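Local coordinates for protein malonate decarboxylase subunit alpha (Acinetobacter baumannii ATCC 17978, PDB 6MPR) that probably serves as the acyl-carrier-protein transferase subunit of malonate decarboxylase, exchanging acetyl for malonyl on the carrier protein of the complex, at residues D60-A72 with Y173-I185. Residues are numbered along the deposited sequence; the frame is centred on the assembly and turned at random.
Sequences DKVVLEGNNQKQA and YTGPSTEDSPALI
E179 grips the loop that follows strand 61-64 with both carboxylate oxygens: OE1 takes the backbone N of Q69 at 3.0 Å and OE2 the N of K70 at 2.8 Å, each through its syn lone pair. Two neighbouring amides thus fix the rotation of the carboxylate, which lies against CB of Q69 and CB of K70. The polar end of Q69 itself goes to T323 O. R350 forms salt bridges with both E179 OE1 and D180 OD1 and probably offsets the negative charge gathered here.

K70 comes from the loop with CG anti to its backbone N (chi1 167°) and bends at chi3, which carries NZ to S177 O at 2.7 Å and to S181 OG at 2.9 Å. The same S181 hydroxyl then donates to E65 OE2 at 2.7 Å, reaching it on the syn side but 28° out of the carboxylate plane. One serine oxygen therefore links lysine and glutamate; from strand 158-163, A162 O accepts from K70 NZ and S161 OG bonds E65 OE2.

The apolar part is small and close: CD1 of L184 sits 3.6 Å from CG of E65 and also touches CG1 of V63.

Packing is looser at N68, which is partly exposed and touches little of 173-185. Water 1 donates to D180 OD2, which Y147 OH also binds, but is held only weakly by N68 N.

In this parallel, Rossmann-like sheet, the cis E65-G66 peptide opens the loop beyond the strand's C-terminal end, and the type II' turn from T178 to S181 leads into helix 181-189: loop docked against helix start at the carboxyl edge of an alpha/beta domain.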
loop_
_atom_site.group_PDB
_atom_site.type_symbol
_atom_site.label_atom_id
_atom_site.label_comp_id
_atom_site.label_asym_id
_atom_site.label_seq_id
_atom_site.Cartn_x
_atom_site.Cartn_y
_atom_site.Cartn_z
ATOM N N ASP A 60 21.065 -14.720 9.384
ATOM C CA ASP A 60 19.858 -13.986 9.757
ATOM C C ASP A 60 19.504 -12.940 8.712
ATOM O O ASP A 60 20.385 -12.265 8.172
ATOM C CB ASP A 60 20.057 -13.272 11.093
ATOM C CG ASP A 60 19.628 -14.099 12.277
ATOM O OD1 ASP A 60 19.061 -15.192 12.078
ATOM O OD2 ASP A 60 19.843 -13.632 13.413
ATOM N N LYS A 61 18.202 -12.785 8.452
ATOM C CA LYS A 61 17.687 -11.576 7.810
ATOM C C LYS A 61 17.639 -10.453 8.842
ATOM O O LYS A 61 16.909 -10.547 9.831
ATOM C CB LYS A 61 16.299 -11.828 7.223
ATOM C CG LYS A 61 16.284 -12.868 6.113
ATOM C CD LYS A 61 14.866 -13.082 5.587
ATOM C CE LYS A 61 14.800 -14.215 4.570
ATOM N NZ LYS A 61 15.305 -15.499 5.127
ATOM N N VAL A 62 18.395 -9.387 8.606
ATOM C CA VAL A 62 18.558 -8.300 9.570
ATOM C C VAL A 62 18.077 -7.043 8.885
ATOM O O VAL A 62 18.700 -6.590 7.921
ATOM C CB VAL A 62 20.020 -8.147 10.016
ATOM C CG1 VAL A 62 20.167 -6.970 10.986
ATOM C CG2 VAL A 62 20.507 -9.465 10.648
ATOM N N VAL A 63 16.971 -6.487 9.369
ATOM C CA VAL A 63 16.538 -5.157 8.955
ATOM C C VAL A 63 17.358 -4.136 9.729
ATOM O O VAL A 63 17.431 -4.200 10.960
ATOM C CB VAL A 63 15.039 -4.973 9.227
ATOM C CG1 VAL A 63 14.621 -3.510 9.020
ATOM C CG2 VAL A 63 14.210 -5.906 8.323
ATOM N N LEU A 64 17.952 -3.180 9.018
ATOM C CA LEU A 64 18.793 -2.155 9.627
ATOM C C LEU A 64 18.324 -0.813 9.096
ATOM O O LEU A 64 18.255 -0.624 7.876
ATOM C CB LEU A 64 20.278 -2.371 9.295
ATOM C CG LEU A 64 21.258 -1.258 9.705
ATOM C CD1 LEU A 64 21.203 -1.056 11.202
ATOM C CD2 LEU A 64 22.680 -1.615 9.276
ATOM N N GLU A 65 17.961 0.096 9.997
ATOM C CA GLU A 65 17.570 1.447 9.605
ATOM C C GLU A 65 18.812 2.319 9.432
ATOM O O GLU A 65 19.616 2.433 10.360
ATOM C CB GLU A 65 16.653 2.056 10.669
ATOM C CG GLU A 65 15.279 1.393 10.794
ATOM C CD GLU A 65 14.419 2.063 11.854
ATOM O OE1 GLU A 65 14.876 3.046 12.470
ATOM O OE2 GLU A 65 13.298 1.589 12.097
ATOM N N GLY A 66 19.003 2.885 8.245
ATOM C CA GLY A 66 18.340 2.411 7.043
ATOM C C GLY A 66 17.007 3.005 6.606
ATOM O O GLY A 66 16.450 2.573 5.592
ATOM N N ASN A 67 16.454 3.953 7.356
ATOM C CA ASN A 67 15.346 4.755 6.850
ATOM C C ASN A 67 15.876 5.720 5.800
ATOM O O ASN A 67 17.084 5.936 5.680
ATOM C CB ASN A 67 14.674 5.593 7.946
ATOM C CG ASN A 67 14.137 4.783 9.102
ATOM O OD1 ASN A 67 13.055 4.202 9.020
ATOM N ND2 ASN A 67 14.851 4.809 10.220
ATOM N N ASN A 68 14.970 6.358 5.066
ATOM C CA ASN A 68 15.443 7.353 4.114
ATOM C C ASN A 68 16.174 8.491 4.818
ATOM O O ASN A 68 17.185 8.991 4.303
ATOM C CB ASN A 68 14.307 7.910 3.268
ATOM C CG ASN A 68 14.814 8.888 2.206
ATOM O OD1 ASN A 68 15.291 8.476 1.142
ATOM N ND2 ASN A 68 14.749 10.178 2.507
ATOM N N GLN A 69 15.707 8.898 6.001
ATOM C CA GLN A 69 16.327 9.990 6.746
ATOM C C GLN A 69 16.975 9.488 8.034
ATOM O O GLN A 69 18.203 9.493 8.149
ATOM C CB GLN A 69 15.281 11.075 7.029
ATOM C CG GLN A 69 14.617 11.628 5.770
ATOM C CD GLN A 69 13.249 12.223 6.060
ATOM O OE1 GLN A 69 12.225 11.562 5.870
ATOM N NE2 GLN A 69 13.223 13.463 6.514
ATOM N N LYS A 70 16.183 9.045 9.012
ATOM C CA LYS A 70 16.722 8.586 10.294
ATOM C C LYS A 70 17.600 7.353 10.115
ATOM O O LYS A 70 17.192 6.390 9.465
ATOM C CB LYS A 70 15.562 8.262 11.244
ATOM C CG LYS A 70 15.954 7.490 12.490
ATOM C CD LYS A 70 14.742 7.327 13.405
ATOM C CE LYS A 70 13.777 6.280 12.884
ATOM N NZ LYS A 70 12.534 6.167 13.729
ATOM N N GLN A 71 18.799 7.377 10.712
ATOM C CA GLN A 71 19.734 6.255 10.675
ATOM C C GLN A 71 20.013 5.778 12.091
ATOM O O GLN A 71 20.397 6.575 12.960
ATOM C CB GLN A 71 21.084 6.605 10.016
ATOM C CG GLN A 71 20.993 7.303 8.652
ATOM C CD GLN A 71 20.306 6.429 7.625
ATOM O OE1 GLN A 71 20.591 5.222 7.527
ATOM N NE2 GLN A 71 19.386 7.018 6.866
ATOM N N ALA A 72 19.850 4.477 12.313
ATOM C CA ALA A 72 20.282 3.869 13.568
ATOM C C ALA A 72 21.800 3.678 13.499
ATOM O O ALA A 72 22.331 2.567 13.414
ATOM C CB ALA A 72 19.553 2.555 13.793
ATOM N N TYR A 173 9.398 6.299 21.907
ATOM C CA TYR A 173 8.933 7.521 21.262
ATOM C C TYR A 173 9.803 7.771 20.034
ATOM O O TYR A 173 11.022 7.933 20.165
ATOM C CB TYR A 173 8.998 8.701 22.230
ATOM C CG TYR A 173 8.714 10.037 21.582
ATOM C CD1 TYR A 173 7.495 10.278 20.973
ATOM C CD2 TYR A 173 9.676 11.044 21.557
ATOM C CE1 TYR A 173 7.232 11.496 20.360
ATOM C CE2 TYR A 173 9.431 12.264 20.953
ATOM C CZ TYR A 173 8.200 12.484 20.358
ATOM O OH TYR A 173 7.939 13.687 19.744
ATOM N N THR A 174 9.189 7.749 18.841
ATOM C CA THR A 174 9.897 8.056 17.599
ATOM C C THR A 174 9.527 9.414 16.997
ATOM O O THR A 174 10.302 9.949 16.191
ATOM C CB THR A 174 9.644 6.954 16.551
ATOM O OG1 THR A 174 8.234 6.736 16.388
ATOM C CG2 THR A 174 10.270 5.646 16.982
ATOM N N GLY A 175 8.360 9.964 17.339
ATOM C CA GLY A 175 8.044 11.356 17.079
ATOM C C GLY A 175 8.020 11.741 15.610
ATOM O O GLY A 175 7.551 10.984 14.746
ATOM N N PRO A 176 8.527 12.939 15.300
ATOM C CA PRO A 176 8.555 13.379 13.891
ATOM C C PRO A 176 9.311 12.430 12.981
ATOM O O PRO A 176 9.019 12.380 11.783
ATOM C CB PRO A 176 9.246 14.750 13.955
ATOM C CG PRO A 176 8.990 15.227 15.373
ATOM C CD PRO A 176 8.993 13.983 16.231
ATOM N N SER A 177 10.253 11.647 13.509
ATOM C CA SER A 177 11.040 10.747 12.677
ATOM C C SER A 177 10.583 9.298 12.789
ATOM O O SER A 177 11.402 8.376 12.669
ATOM C CB SER A 177 12.526 10.884 13.014
ATOM O OG SER A 177 12.957 12.166 12.643
ATOM N N THR A 178 9.287 9.086 13.030
ATOM C CA THR A 178 8.721 7.741 13.039
ATOM C C THR A 178 9.045 6.999 11.740
ATOM O O THR A 178 9.528 5.860 11.768
ATOM C CB THR A 178 7.214 7.832 13.280
ATOM O OG1 THR A 178 6.971 8.319 14.620
ATOM C CG2 THR A 178 6.568 6.467 13.128
ATOM N N GLU A 179 8.820 7.646 10.587
ATOM C CA GLU A 179 9.225 7.106 9.288
ATOM C C GLU A 179 8.805 5.652 9.080
ATOM O O GLU A 179 7.608 5.334 9.174
ATOM C CB GLU A 179 10.751 7.242 9.094
ATOM C CG GLU A 179 11.203 8.714 8.854
ATOM C CD GLU A 179 12.697 8.840 8.527
ATOM O OE1 GLU A 179 13.134 8.368 7.446
ATOM O OE2 GLU A 179 13.437 9.412 9.358
ATOM N N ASP A 180 9.783 4.772 8.779
ATOM C CA ASP A 180 9.519 3.367 8.472
ATOM C C ASP A 180 9.347 2.499 9.708
ATOM O O ASP A 180 8.919 1.349 9.570
ATOM C CB ASP A 180 10.657 2.700 7.662
ATOM C CG ASP A 180 11.277 3.599 6.583
ATOM O OD1 ASP A 180 11.439 4.814 6.785
ATOM O OD2 ASP A 180 11.680 3.046 5.537
ATOM N N SER A 181 9.689 2.992 10.896
ATOM C CA SER A 181 9.899 2.074 12.019
ATOM C C SER A 181 8.704 1.172 12.319
ATOM O O SER A 181 8.912 -0.038 12.517
ATOM C CB SER A 181 10.335 2.885 13.251
ATOM O OG SER A 181 11.584 3.493 12.987
ATOM N N PRO A 182 7.455 1.654 12.362
ATOM C CA PRO A 182 6.353 0.729 12.689
ATOM C C PRO A 182 6.191 -0.380 11.663
ATOM O O PRO A 182 5.860 -1.513 12.028
ATOM C CB PRO A 182 5.123 1.645 12.733
ATOM C CG PRO A 182 5.664 3.029 12.904
ATOM C CD PRO A 182 6.951 3.022 12.129
ATOM N N ALA A 183 6.445 -0.091 10.384
ATOM C CA ALA A 183 6.289 -1.102 9.343
ATOM C C ALA A 183 7.408 -2.131 9.397
ATOM O O ALA A 183 7.200 -3.283 9.010
ATOM C CB ALA A 183 6.266 -0.453 7.955
ATOM N N LEU A 184 8.600 -1.726 9.849
ATOM C CA LEU A 184 9.729 -2.652 9.927
ATOM C C LEU A 184 9.664 -3.514 11.182
ATOM O O LEU A 184 10.086 -4.680 11.165
ATOM C CB LEU A 184 11.052 -1.876 9.910
ATOM C CG LEU A 184 11.320 -0.940 8.733
ATOM C CD1 LEU A 184 12.617 -0.152 8.944
ATOM C CD2 LEU A 184 11.339 -1.705 7.411
ATOM N N ILE A 185 9.190 -2.947 12.299
ATOM C CA ILE A 185 9.243 -3.665 13.569
ATOM C C ILE A 185 8.133 -4.696 13.678
ATOM O O ILE A 185 8.373 -5.817 14.139
ATOM C CB ILE A 185 9.200 -2.663 14.738
ATOM C CG1 ILE A 185 10.511 -1.865 14.774
ATOM C CG2 ILE A 185 8.958 -3.387 16.061
ATOM C CD1 ILE A 185 10.496 -0.709 15.771
HETATM O O HOH W 1 12.901 4.734 3.957
HETATM O O HOH W 2 12.691 8.502 15.892
#